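Local structure of cysteine desulfurase (Elizabethkingia anophelis NUHP1, 5VPR) at residues A[44-49]-A[290-295]; A[78-83]-A[93-98]; A[85-90]-A[217-222]. The protein probably catalyses the pyridoxal-phosphate-dependent removal of sulfur from L-cysteine, releasing L-alanine and passing the sulfur to a carrier. All coordinates share one frame; numbering follows the deposited sequence.

Interaction 1: residues A[44-49]-A[290-295]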
ATOM      1  N   LYS A  44      15.967   5.248  10.503  1.00 47.20           N
ATOM      2  CA  LYS A  44      16.827   6.425  10.624  1.00 42.76           C
ATOM      3  C   LYS A  44      17.403   6.849   9.273  1.00 38.58           C
ATOM      4  O   LYS A  44      17.527   8.050   8.997  1.00 41.03           O
ATOM      5  CB  LYS A  44      17.950   6.159  11.638  1.00 44.49           C
ATOM      6  N   MET A  45      17.737   5.891   8.404  1.00 40.75           N
ATOM      7  CA  MET A  45      18.319   6.267   7.113  1.00 43.52           C
ATOM      8  C   MET A  45      17.363   7.127   6.287  1.00 41.76           C
ATOM      9  O   MET A  45      17.798   8.037   5.574  1.00 41.23           O
ATOM     10  CB  MET A  45      18.747   5.030   6.321  1.00 44.21           C
ATOM     11  CG  MET A  45      17.655   4.023   5.989  1.00 47.06           C
ATOM     12  SD  MET A  45      18.385   2.500   5.307  1.00 50.24           S
ATOM     13  CE  MET A  45      18.837   3.025   3.654  1.00 43.84           C
ATOM     14  N   VAL A  46      16.061   6.860   6.365  1.00 40.97           N
ATOM     15  CA  VAL A  46      15.098   7.691   5.646  1.00 37.11           C
ATOM     16  C   VAL A  46      15.034   9.095   6.255  1.00 38.24           C
ATOM     17  O   VAL A  46      15.000  10.100   5.534  1.00 34.58           O
ATOM     18  CB  VAL A  46      13.722   7.000   5.626  1.00 37.58           C
ATOM     19  CG1 VAL A  46      12.610   7.995   5.247  1.00 31.76           C
ATOM     20  CG2 VAL A  46      13.741   5.842   4.638  1.00 31.15           C
ATOM     21  N   LEU A  47      15.016   9.190   7.587  1.00 36.46           N
ATOM     22  CA  LEU A  47      14.950  10.504   8.229  1.00 45.40           C
ATOM     23  C   LEU A  47      16.226  11.294   7.981  1.00 41.82           C
ATOM     24  O   LEU A  47      16.178  12.519   7.821  1.00 38.60           O
ATOM     25  CB  LEU A  47      14.712  10.354   9.741  1.00 39.19           C
ATOM     26  CG  LEU A  47      13.457   9.555  10.110  1.00 40.91           C
ATOM     27  CD1 LEU A  47      13.242   9.478  11.621  1.00 47.07           C
ATOM     28  CD2 LEU A  47      12.246  10.139   9.397  1.00 39.15           C
ATOM     29  N   ASP A  48      17.375  10.605   7.969  1.00 36.72           N
ATOM     30  CA  ASP A  48      18.652  11.231   7.626  1.00 45.62           C
ATOM     31  C   ASP A  48      18.648  11.772   6.201  1.00 44.29           C
ATOM     32  O   ASP A  48      19.232  12.829   5.929  1.00 41.70           O
ATOM     33  CB  ASP A  48      19.798  10.227   7.776  1.00 40.96           C
ATOM     34  CG  ASP A  48      20.160   9.929   9.223  1.00 56.79           C
ATOM     35  OD1 ASP A  48      19.645  10.600  10.146  1.00 62.59           O
ATOM     36  OD2 ASP A  48      20.977   9.004   9.431  1.00 56.78           O
ATOM     37  N   ALA A  49      18.029  11.042   5.267  1.00 40.54           N
ATOM     38  CA  ALA A  49      17.943  11.517   3.885  1.00 40.58           C
ATOM     39  C   ALA A  49      17.177  12.830   3.791  1.00 38.93           C
ATOM     40  O   ALA A  49      17.574  13.744   3.052  1.00 38.10           O
ATOM     41  CB  ALA A  49      17.264  10.469   3.006  1.00 35.33           C
ATOM     42  N   ASN A 290      10.500  12.775  -2.547  1.00 32.10           N
ATOM     43  CA  ASN A 290      10.885  11.860  -3.621  1.00 37.49           C
ATOM     44  C   ASN A 290      12.270  11.277  -3.383  1.00 35.05           C
ATOM     45  O   ASN A 290      12.483  10.077  -3.591  1.00 33.90           O
ATOM     46  CB  ASN A 290      10.826  12.568  -4.979  1.00 32.76           C
ATOM     47  CG  ASN A 290       9.444  13.048  -5.316  1.00 33.35           C
ATOM     48  OD1 ASN A 290       8.452  12.561  -4.758  1.00 33.54           O
ATOM     49  ND2 ASN A 290       9.353  14.011  -6.235  1.00 30.12           N
ATOM     50  N   ILE A 291      13.219  12.098  -2.922  1.00 33.21           N
ATOM     51  CA  ILE A 291      14.527  11.567  -2.544  1.00 31.59           C
ATOM     52  C   ILE A 291      14.379  10.532  -1.436  1.00 36.11           C
ATOM     53  O   ILE A 291      14.995   9.456  -1.476  1.00 34.71           O
ATOM     54  CB  ILE A 291      15.470  12.715  -2.130  1.00 33.52           C
ATOM     55  CG1 ILE A 291      15.847  13.560  -3.354  1.00 33.07           C
ATOM     56  CG2 ILE A 291      16.724  12.169  -1.454  1.00 38.95           C
ATOM     57  CD1 ILE A 291      16.567  14.840  -2.989  1.00 40.09           C
ATOM     58  N   ALA A 292      13.544  10.831  -0.438  1.00 31.04           N
ATOM     59  CA  ALA A 292      13.440   9.963   0.726  1.00 30.74           C
ATOM     60  C   ALA A 292      12.686   8.667   0.419  1.00 35.72           C
ATOM     61  O   ALA A 292      12.974   7.637   1.044  1.00 35.73           O
ATOM     62  CB  ALA A 292      12.776  10.717   1.874  1.00 31.55           C
ATOM     63  N   ILE A 293      11.736   8.677  -0.533  1.00 32.32           N
ATOM     64  CA  ILE A 293      11.111   7.400  -0.895  1.00 34.96           C
ATOM     65  C   ILE A 293      12.128   6.499  -1.597  1.00 37.06           C
ATOM     66  O   ILE A 293      12.050   5.268  -1.494  1.00 35.98           O
ATOM     67  CB  ILE A 293       9.818   7.595  -1.726  1.00 32.74           C
ATOM     68  CG1 ILE A 293       8.912   6.351  -1.609  1.00 32.37           C
ATOM     69  CG2 ILE A 293      10.098   7.869  -3.202  1.00 27.21           C
ATOM     70  CD1 ILE A 293       7.580   6.451  -2.341  1.00 31.45           C
ATOM     71  N   GLY A 294      13.117   7.081  -2.288  1.00 34.09           N
ATOM     72  CA  GLY A 294      14.231   6.271  -2.771  1.00 33.58           C
ATOM     73  C   GLY A 294      15.033   5.658  -1.639  1.00 34.58           C
ATOM     74  O   GLY A 294      15.516   4.522  -1.743  1.00 36.98           O
ATOM     75  N   THR A 295      15.210   6.409  -0.547  1.00 33.45           N
ATOM     76  CA  THR A 295      15.913   5.886   0.619  1.00 36.87           C
ATOM     77  C   THR A 295      15.106   4.787   1.301  1.00 38.53           C
ATOM     78  O   THR A 295      15.681   3.833   1.828  1.00 37.46           O
ATOM     79  CB  THR A 295      16.207   7.024   1.600  1.00 40.60           C
ATOM     80  OG1 THR A 295      16.805   8.108   0.883  1.00 40.18           O
ATOM     81  CG2 THR A 295      17.163   6.565   2.702  1.00 40.47           C
TER

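Interaction 2: residues A[78-83]-A[93-98]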
ATOM      1  N   ASP A  78      18.130  10.175  -9.392  1.00 45.71           N
ATOM      2  CA  ASP A  78      18.644   8.938  -8.798  1.00 40.42           C
ATOM      3  C   ASP A  78      17.544   8.193  -8.046  1.00 44.22           C
ATOM      4  O   ASP A  78      17.453   6.958  -8.112  1.00 40.45           O
ATOM      5  CB  ASP A  78      19.797   9.233  -7.840  1.00 46.72           C
ATOM      6  CG  ASP A  78      21.043   9.735  -8.544  1.00 60.67           C
ATOM      7  OD1 ASP A  78      21.168   9.543  -9.773  1.00 57.48           O
ATOM      8  OD2 ASP A  78      21.907  10.315  -7.850  1.00 68.39           O
ATOM      9  N   ALA A  79      16.708   8.930  -7.312  1.00 37.12           N
ATOM     10  CA  ALA A  79      15.622   8.296  -6.566  1.00 36.65           C
ATOM     11  C   ALA A  79      14.605   7.668  -7.510  1.00 39.96           C
ATOM     12  O   ALA A  79      14.120   6.552  -7.261  1.00 38.71           O
ATOM     13  CB  ALA A  79      14.938   9.308  -5.648  1.00 35.31           C
ATOM     14  N   ARG A  80      14.297   8.349  -8.615  1.00 34.22           N
ATOM     15  CA  ARG A  80      13.400   7.754  -9.600  1.00 37.68           C
ATOM     16  C   ARG A  80      13.940   6.425 -10.107  1.00 33.91           C
ATOM     17  O   ARG A  80      13.175   5.476 -10.310  1.00 36.76           O
ATOM     18  CB  ARG A  80      13.166   8.702 -10.775  1.00 37.24           C
ATOM     19  CG  ARG A  80      11.990   8.250 -11.670  1.00 37.72           C
ATOM     20  CD  ARG A  80      11.821   9.121 -12.940  1.00 38.48           C
ATOM     21  NE  ARG A  80      11.893  10.575 -12.704  1.00 35.06           N
ATOM     22  CZ  ARG A  80      10.853  11.379 -12.469  1.00 43.88           C
ATOM     23  NH1 ARG A  80       9.614  10.902 -12.402  1.00 37.68           N
ATOM     24  NH2 ARG A  80      11.050  12.689 -12.305  1.00 40.27           N
ATOM     25  N   LYS A  81      15.258   6.334 -10.323  1.00 40.34           N
ATOM     26  CA  LYS A  81      15.821   5.092 -10.841  1.00 42.45           C
ATOM     27  C   LYS A  81      15.819   3.996  -9.783  1.00 44.21           C
ATOM     28  O   LYS A  81      15.688   2.809 -10.117  1.00 44.85           O
ATOM     29  CB  LYS A  81      17.237   5.328 -11.382  1.00 38.66           C
ATOM     30  CG  LYS A  81      17.304   6.289 -12.595  1.00 38.74           C
ATOM     31  CD  LYS A  81      18.710   6.342 -13.184  1.00 42.80           C
ATOM     32  CE  LYS A  81      18.790   7.326 -14.355  1.00 49.12           C
ATOM     33  NZ  LYS A  81      18.346   8.680 -13.901  1.00 54.36           N
ATOM     34  N   LYS A  82      15.962   4.363  -8.509  1.00 40.49           N
ATOM     35  CA  LYS A  82      15.825   3.371  -7.446  1.00 46.90           C
ATOM     36  C   LYS A  82      14.429   2.759  -7.453  1.00 43.43           C
ATOM     37  O   LYS A  82      14.275   1.535  -7.370  1.00 41.88           O
ATOM     38  CB  LYS A  82      16.126   3.999  -6.085  1.00 46.40           C
ATOM     39  CG  LYS A  82      17.567   4.476  -5.880  1.00 44.19           C
ATOM     40  CD  LYS A  82      17.658   5.165  -4.512  1.00 47.01           C
ATOM     41  CE  LYS A  82      19.018   5.779  -4.202  1.00 48.10           C
ATOM     42  NZ  LYS A  82      18.969   6.385  -2.819  1.00 45.64           N
ATOM     43  N   VAL A  83      13.396   3.601  -7.555  1.00 33.70           N
ATOM     44  CA  VAL A  83      12.026   3.095  -7.597  1.00 31.87           C
ATOM     45  C   VAL A  83      11.806   2.256  -8.852  1.00 37.86           C
ATOM     46  O   VAL A  83      11.169   1.197  -8.801  1.00 36.86           O
ATOM     47  CB  VAL A  83      11.016   4.256  -7.514  1.00 31.97           C
ATOM     48  CG1 VAL A  83       9.595   3.729  -7.641  1.00 32.31           C
ATOM     49  CG2 VAL A  83      11.182   5.022  -6.197  1.00 29.92           C
ATOM     50  N   TYR A  93      11.458   6.718 -17.127  1.00 37.19           N
ATOM     51  CA  TYR A  93      10.394   7.679 -17.388  1.00 42.86           C
ATOM     52  C   TYR A  93       8.996   7.095 -17.254  1.00 47.49           C
ATOM     53  O   TYR A  93       8.023   7.846 -17.404  1.00 42.61           O
ATOM     54  CB  TYR A  93      10.560   8.310 -18.775  1.00 48.30           C
ATOM     55  CG  TYR A  93      10.770   7.340 -19.927  1.00 53.63           C
ATOM     56  CD1 TYR A  93       9.703   6.633 -20.480  1.00 49.78           C
ATOM     57  CD2 TYR A  93      12.032   7.162 -20.486  1.00 52.79           C
ATOM     58  CE1 TYR A  93       9.896   5.759 -21.550  1.00 48.93           C
ATOM     59  CE2 TYR A  93      12.235   6.299 -21.552  1.00 52.69           C
ATOM     60  CZ  TYR A  93      11.165   5.604 -22.081  1.00 51.78           C
ATOM     61  OH  TYR A  93      11.379   4.744 -23.133  1.00 58.13           O
ATOM     62  N   GLU A  94       8.858   5.799 -16.965  1.00 44.49           N
ATOM     63  CA  GLU A  94       7.561   5.236 -16.606  1.00 41.97           C
ATOM     64  C   GLU A  94       7.237   5.409 -15.126  1.00 43.07           C
ATOM     65  O   GLU A  94       6.117   5.087 -14.711  1.00 39.85           O
ATOM     66  CB  GLU A  94       7.511   3.741 -16.991  1.00 41.07           C
ATOM     67  CG  GLU A  94       7.589   3.501 -18.528  1.00 43.69           C
ATOM     68  CD  GLU A  94       7.713   2.021 -18.930  1.00 52.59           C
ATOM     69  OE1 GLU A  94       8.441   1.266 -18.250  1.00 42.29           O
ATOM     70  OE2 GLU A  94       7.081   1.622 -19.937  1.00 44.59           O
ATOM     71  N   VAL A  95       8.176   5.910 -14.326  1.00 38.82           N
ATOM     72  CA  VAL A  95       7.982   6.068 -12.885  1.00 34.95           C
ATOM     73  C   VAL A  95       7.637   7.529 -12.624  1.00 37.92           C
ATOM     74  O   VAL A  95       8.472   8.417 -12.826  1.00 38.33           O
ATOM     75  CB  VAL A  95       9.229   5.635 -12.103  1.00 40.00           C
ATOM     76  CG1 VAL A  95       8.989   5.738 -10.583  1.00 32.85           C
ATOM     77  CG2 VAL A  95       9.647   4.212 -12.497  1.00 38.06           C
ATOM     78  N   LEU A  96       6.405   7.795 -12.200  1.00 40.36           N
ATOM     79  CA  LEU A  96       5.957   9.155 -11.909  1.00 44.25           C
ATOM     80  C   LEU A  96       5.853   9.367 -10.402  1.00 43.33           C
ATOM     81  O   LEU A  96       5.248   8.553  -9.698  1.00 36.32           O
ATOM     82  CB  LEU A  96       4.606   9.451 -12.559  1.00 36.95           C
ATOM     83  CG  LEU A  96       4.365   8.956 -13.988  1.00 37.75           C
ATOM     84  CD1 LEU A  96       2.938   9.306 -14.398  1.00 42.95           C
ATOM     85  CD2 LEU A  96       5.365   9.533 -14.980  1.00 37.53           C
ATOM     86  N   PHE A  97       6.422  10.471  -9.917  1.00 36.91           N
ATOM     87  CA  PHE A  97       6.264  10.870  -8.521  1.00 34.02           C
ATOM     88  C   PHE A  97       4.895  11.508  -8.312  1.00 35.17           C
ATOM     89  O   PHE A  97       4.484  12.389  -9.075  1.00 36.75           O
ATOM     90  CB  PHE A  97       7.364  11.855  -8.107  1.00 36.03           C
ATOM     91  CG  PHE A  97       8.760  11.263  -8.091  1.00 30.02           C
ATOM     92  CD1 PHE A  97       9.733  11.713  -8.987  1.00 36.55           C
ATOM     93  CD2 PHE A  97       9.102  10.273  -7.174  1.00 30.04           C
ATOM     94  CE1 PHE A  97      11.030  11.175  -8.974  1.00 29.59           C
ATOM     95  CE2 PHE A  97      10.393   9.731  -7.144  1.00 37.19           C
ATOM     96  CZ  PHE A  97      11.360  10.180  -8.050  1.00 32.73           C
ATOM     97  N   THR A  98       4.191  11.072  -7.269  1.00 30.39           N
ATOM     98  CA  THR A  98       2.912  11.693  -6.929  1.00 26.77           C
ATOM     99  C   THR A  98       2.953  12.021  -5.448  1.00 27.97           C
ATOM    100  O   THR A  98       3.979  11.792  -4.793  1.00 33.88           O
ATOM    101  CB  THR A  98       1.744  10.749  -7.213  1.00 30.27           C
ATOM    102  OG1 THR A  98       1.867   9.630  -6.336  1.00 32.02           O
ATOM    103  CG2 THR A  98       1.784  10.230  -8.686  1.00 27.06           C
TER

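Interaction 3: residues A[85-90]-A[217-222]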
ATOM      1  N   ARG A  85      13.974   0.381 -10.522  1.00 41.20           N
ATOM      2  CA  ARG A  85      14.531  -0.951 -10.285  1.00 44.05           C
ATOM      3  C   ARG A  85      13.729  -1.721  -9.241  1.00 49.01           C
ATOM      4  O   ARG A  85      13.586  -2.944  -9.343  1.00 48.79           O
ATOM      5  CB  ARG A  85      15.998  -0.834  -9.860  1.00 40.80           C
ATOM      6  CG  ARG A  85      16.939  -0.430 -10.998  1.00 51.85           C
ATOM      7  CD  ARG A  85      18.409  -0.507 -10.585  1.00 53.66           C
ATOM      8  NE  ARG A  85      18.731   0.512  -9.598  1.00 59.75           N
ATOM      9  CZ  ARG A  85      19.099   1.755  -9.900  1.00 65.62           C
ATOM     10  NH1 ARG A  85      19.203   2.128 -11.172  1.00 67.85           N
ATOM     11  NH2 ARG A  85      19.366   2.625  -8.929  1.00 58.92           N
ATOM     12  N   PHE A  86      13.183  -1.013  -8.253  1.00 41.18           N
ATOM     13  CA  PHE A  86      12.406  -1.633  -7.185  1.00 41.17           C
ATOM     14  C   PHE A  86      11.168  -2.350  -7.722  1.00 46.68           C
ATOM     15  O   PHE A  86      10.845  -3.455  -7.272  1.00 46.45           O
ATOM     16  CB  PHE A  86      12.030  -0.550  -6.165  1.00 36.92           C
ATOM     17  CG  PHE A  86      11.308  -1.059  -4.951  1.00 33.49           C
ATOM     18  CD1 PHE A  86      11.966  -1.829  -4.005  1.00 42.51           C
ATOM     19  CD2 PHE A  86       9.977  -0.726  -4.732  1.00 38.56           C
ATOM     20  CE1 PHE A  86      11.305  -2.270  -2.856  1.00 46.20           C
ATOM     21  CE2 PHE A  86       9.303  -1.170  -3.587  1.00 38.47           C
ATOM     22  CZ  PHE A  86       9.966  -1.941  -2.656  1.00 42.65           C
ATOM     23  N   ILE A  87      10.469  -1.755  -8.693  1.00 40.59           N
ATOM     24  CA  ILE A  87       9.286  -2.381  -9.284  1.00 40.37           C
ATOM     25  C   ILE A  87       9.589  -3.028 -10.639  1.00 43.16           C
ATOM     26  O   ILE A  87       8.671  -3.524 -11.305  1.00 43.12           O
ATOM     27  CB  ILE A  87       8.120  -1.386  -9.413  1.00 37.70           C
ATOM     28  CG1 ILE A  87       8.444  -0.302 -10.456  1.00 31.37           C
ATOM     29  CG2 ILE A  87       7.758  -0.789  -8.035  1.00 39.63           C
ATOM     30  CD1 ILE A  87       7.288   0.703 -10.675  1.00 34.99           C
ATOM     31  N   ASN A  88      10.862  -3.058 -11.046  1.00 40.55           N
ATOM     32  CA  ASN A  88      11.293  -3.583 -12.341  1.00 42.84           C
ATOM     33  C   ASN A  88      10.533  -2.947 -13.505  1.00 47.24           C
ATOM     34  O   ASN A  88      10.146  -3.621 -14.461  1.00 43.27           O
ATOM     35  CB  ASN A  88      11.191  -5.113 -12.412  1.00 47.94           C
ATOM     36  CG  ASN A  88      12.076  -5.689 -13.512  1.00 55.69           C
ATOM     37  OD1 ASN A  88      13.127  -5.121 -13.812  1.00 57.46           O
ATOM     38  ND2 ASN A  88      11.647  -6.797 -14.136  1.00 45.15           N
ATOM     39  N   ALA A  89      10.330  -1.633 -13.432  1.00 43.99           N
ATOM     40  CA  ALA A  89       9.891  -0.893 -14.608  1.00 45.54           C
ATOM     41  C   ALA A  89      11.000  -0.888 -15.658  1.00 50.68           C
ATOM     42  O   ALA A  89      12.188  -0.789 -15.337  1.00 45.69           O
ATOM     43  CB  ALA A  89       9.502   0.549 -14.237  1.00 36.45           C
ATOM     44  N   LYS A  90      10.607  -1.001 -16.930  1.00 51.74           N
ATOM     45  CA  LYS A  90      11.605  -1.031 -17.989  1.00 45.13           C
ATOM     46  C   LYS A  90      12.285   0.322 -18.168  1.00 45.11           C
ATOM     47  O   LYS A  90      13.475   0.373 -18.501  1.00 46.95           O
ATOM     48  CB  LYS A  90      10.966  -1.492 -19.302  1.00 45.97           C
ATOM     49  CG  LYS A  90      11.939  -1.616 -20.453  1.00 44.88           C
ATOM     50  CD  LYS A  90      11.294  -2.327 -21.640  1.00 53.05           C
ATOM     51  CE  LYS A  90      12.253  -2.441 -22.810  1.00 62.97           C
ATOM     52  NZ  LYS A  90      11.617  -3.178 -23.935  1.00 64.49           N
ATOM     53  N   ILE A 217       7.553  -6.598  -6.173  1.00 40.91           N
ATOM     54  CA  ILE A 217       6.727  -6.191  -7.302  1.00 43.18           C
ATOM     55  C   ILE A 217       7.578  -6.246  -8.566  1.00 42.94           C
ATOM     56  O   ILE A 217       8.702  -5.732  -8.583  1.00 46.26           O
ATOM     57  CB  ILE A 217       6.164  -4.770  -7.089  1.00 44.41           C
ATOM     58  CG1 ILE A 217       5.324  -4.694  -5.809  1.00 45.19           C
ATOM     59  CG2 ILE A 217       5.405  -4.293  -8.331  1.00 37.06           C
ATOM     60  CD1 ILE A 217       4.158  -5.642  -5.776  1.00 52.22           C
ATOM     61  N   ASP A 218       7.040  -6.854  -9.625  1.00 41.87           N
ATOM     62  CA  ASP A 218       7.661  -6.863 -10.953  1.00 38.99           C
ATOM     63  C   ASP A 218       6.560  -6.508 -11.945  1.00 42.28           C
ATOM     64  O   ASP A 218       5.802  -7.385 -12.384  1.00 43.48           O
ATOM     65  CB  ASP A 218       8.290  -8.229 -11.281  1.00 42.99           C
ATOM     66  CG  ASP A 218       9.074  -8.236 -12.603  1.00 50.41           C
ATOM     67  OD1 ASP A 218       8.812  -7.405 -13.502  1.00 48.83           O
ATOM     68  OD2 ASP A 218       9.973  -9.097 -12.745  1.00 53.87           O
ATOM     69  N   VAL A 219       6.483  -5.222 -12.304  1.00 37.43           N
ATOM     70  CA  VAL A 219       5.406  -4.753 -13.162  1.00 39.71           C
ATOM     71  C   VAL A 219       5.546  -5.293 -14.580  1.00 39.03           C
ATOM     72  O   VAL A 219       4.550  -5.336 -15.314  1.00 40.19           O
ATOM     73  CB  VAL A 219       5.337  -3.210 -13.192  1.00 37.57           C
ATOM     74  CG1 VAL A 219       5.094  -2.639 -11.771  1.00 34.24           C
ATOM     75  CG2 VAL A 219       6.603  -2.626 -13.830  1.00 40.77           C
ATOM     76  N   GLN A 220       6.753  -5.713 -14.988  1.00 40.37           N
ATOM     77  CA  GLN A 220       6.914  -6.287 -16.319  1.00 46.50           C
ATOM     78  C   GLN A 220       6.281  -7.667 -16.397  1.00 51.06           C
ATOM     79  O   GLN A 220       5.532  -7.959 -17.336  1.00 55.31           O
ATOM     80  CB  GLN A 220       8.392  -6.333 -16.726  1.00 47.24           C
ATOM     81  CG  GLN A 220       8.901  -4.956 -17.196  1.00 44.59           C
ATOM     82  CD  GLN A 220      10.308  -4.979 -17.781  1.00 54.21           C
ATOM     83  OE1 GLN A 220      10.506  -5.358 -18.937  1.00 61.25           O
ATOM     84  NE2 GLN A 220      11.287  -4.547 -16.990  1.00 56.69           N
ATOM     85  N   THR A 221       6.546  -8.530 -15.410  1.00 48.76           N
ATOM     86  CA  THR A 221       5.871  -9.824 -15.423  1.00 53.22           C
ATOM     87  C   THR A 221       4.403  -9.687 -15.026  1.00 52.57           C
ATOM     88  O   THR A 221       3.556 -10.439 -15.519  1.00 45.99           O
ATOM     89  CB  THR A 221       6.597 -10.823 -14.515  1.00 57.53           C
ATOM     90  OG1 THR A 221       6.730 -10.277 -13.200  1.00 51.47           O
ATOM     91  CG2 THR A 221       7.976 -11.135 -15.066  1.00 58.75           C
ATOM     92  N   MET A 222       4.071  -8.715 -14.176  1.00 45.50           N
ATOM     93  CA  MET A 222       2.672  -8.509 -13.808  1.00 41.83           C
ATOM     94  C   MET A 222       1.835  -8.049 -15.000  1.00 38.13           C
ATOM     95  O   MET A 222       0.631  -8.319 -15.055  1.00 42.75           O
ATOM     96  CB  MET A 222       2.569  -7.480 -12.670  1.00 43.72           C
ATOM     97  CG  MET A 222       1.132  -7.183 -12.220  1.00 40.39           C
ATOM     98  SD  MET A 222       1.011  -5.878 -10.962  1.00 41.96           S
ATOM     99  CE  MET A 222       2.036  -6.587  -9.681  1.00 41.36           C
TER

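Interaction 1: residues A[44-49]-A[290-295]
Ala292 meets helix 44-56 with its methyl group: CB lies 4.3 Å from Val46 CG1, and Ala49 CB comes down near its backbone, toward CA. These are the first touches of an antiparallel helix-helix packing in a class-V aminotransferase chain, where a helix near the N terminus lies along helix 287-303 from far later in the sequence. The two short axes approach to 8.5 Å at 157°, so the helices run almost in opposite directions, and small residues make up much of the interface. Ala292 also touches Ile50, one residue beyond the 44-49 segment, and Pro237 in the loop that follows Lys233, the lysine that carries the pyridoxal phosphate.

One turn later Thr295, pointing at the partner helix, carries most of the contact. Its two branches part company. CG2 stands anti to the backbone N (OG1 at chi1 -49°), and this carries the methyl over the backbone of Met45, where it sits 3.3 Å from Met45 O. Behind it, the main chain of Thr295 is touched by Val46 CG2, which is 3.8 Å from Thr295 C. Met45 comes in along the flank: its side chain and that of Thr295 run alongside one another, each heading toward the other's helix, and a bend at chi3 (-75°) turns Met45 CE in toward the carbonyl, 3.7 Å from Thr295 O. The same thioether side chain goes on to touch Asp298, Phe299 and Lys302 of helix 287-303. No hydrogen bond joins the two segments; they meet by van der Waals contact. The other branch of Thr295 makes a tight approach, with Thr295 OG1 only 3.2 Å from Ala49 CB.

Interaction 2: residues A[78-83]-A[93-98]
Helix 78-83 passes over strand 95-98 with the short axes 8.8 Å apart and 114° between their directions, Arg80 and Val95 bringing their CA atoms nearest. Arg80 does most of the work. Its chain leaves the helix extended, runs alongside Val95 in the opposite sense, and turns at chi3 (-46°) so that the guanidinium lies beside the strand backbone. There NH1 donates a fairly straight hydrogen bond of 2.8 Å to Val95 O; the oxygen lies in the guanidinium plane, and the donor lies in the carbonyl plane. NH1 also forms a salt bridge with Glu281, whose OE2 accepts from Phe97 N as well, while NE is paired with Glu77. Such a buried arginine, with two carboxylates and a carbonyl as partners, probably stays charged and has little freedom to rotate.

The strand belongs to the mixed seven-stranded sheet at the heart of the large domain of fold-type I pyridoxal-phosphate enzymes. It is one of the two outermost strands of that sheet within this chain, antiparallel to strand 241-245, and helix 67-87 packs over it.

Phe97 takes one face of the guanidinium: CE1 stands over the centre of the group, 3.5 Å from Arg80 CZ. Ring and guanidinium are inclined at 55°, so this is no parallel stack. The far end of the ring reaches the helix backbone, with Phe97 CZ 3.5 Å from Arg80 CA and the ring edge turned to Ala79 C; the methyl of Ala79 follows at 4.4 Å between its CB and Phe97 CZ. A turn further along, Val83 points at the strand and crosses Val95 at a slant, their CG1 methyls meeting at 3.6 Å. Both valines, like Phe97, also touch Ile242 on the adjacent strand 241-245.

Interaction 3: residues A[85-90]-A[217-222]
The side chains of Asn88 and Asp218 run alongside each other in one direction, with the amide and carboxylate planes turned 76° against each other. Asn88 ND2 donates 3.0 Å to Asp218 OD1, arriving above one face of the carboxylate, with a weak second bond to OD2. From the opposite face Thr221 N reaches the same OD1 at 3.2 Å: Asp218 is the N-cap of helix 219-222, and a weak bond from Gln220 N adds to the cap. A second amide, that of Gln220, reaches the same loop. Gln220 NE2 gives 2.9 Å to Asn88 O; this oxygen lies in the plane of the Gln220 amide, while NE2 stands 44° out of the plane of the Asn88 carbonyl, and the Gln220 amide rests against Lys90 CB.

Asn88, with positive phi, is the C-prime residue of the Schellman motif ending helix 67-87, so the end of one helix meets the start of another. A nearly straight backbone bond of 2.9 Å, Val219 N to Ile87 O, ties the two together. Beside this bond Ile87 CB packs 4.0 Å from Val219 CG1 and 4.1 Å from Ile217 CG2, while Val219 CG2 turns to Ala89.

This apolar layer lies on the central sheet: Ile87 touches Phe229 of strand 226-230 and Tyr244 of strand 241-245, and Val219 meets Phe227 and Tyr244. Phe86 packs on Val297 and Met300 of helix 287-303, makes a cation-pi contact with Arg305, and touches Met234, next to the cofactor-bearing Lys233.

In the fold
From the N terminus, helix 44-56 comes first and waits some 240 residues for helix 287-303, so interaction 1 closes the widest loop and the other two lie within it. Helix 67-87 follows and serves both of them: interaction 2 closes a short helix-to-strand connection onto strand 95-98, whereas interaction 3 joins the helix end to segment 217-222, ahead of strand 226-230. Their segments alternate along the chain, so these two loops cross. Interactions 1 and 2 touch where Asn290 meets Phe97 and Ala79; interactions 2 and 3 touch through Val95 and Ala89. Together they tie helices 44-56, 67-87 and 287-303 to the end of the seven-stranded sheet formed by strand 95-98 and its neighbours.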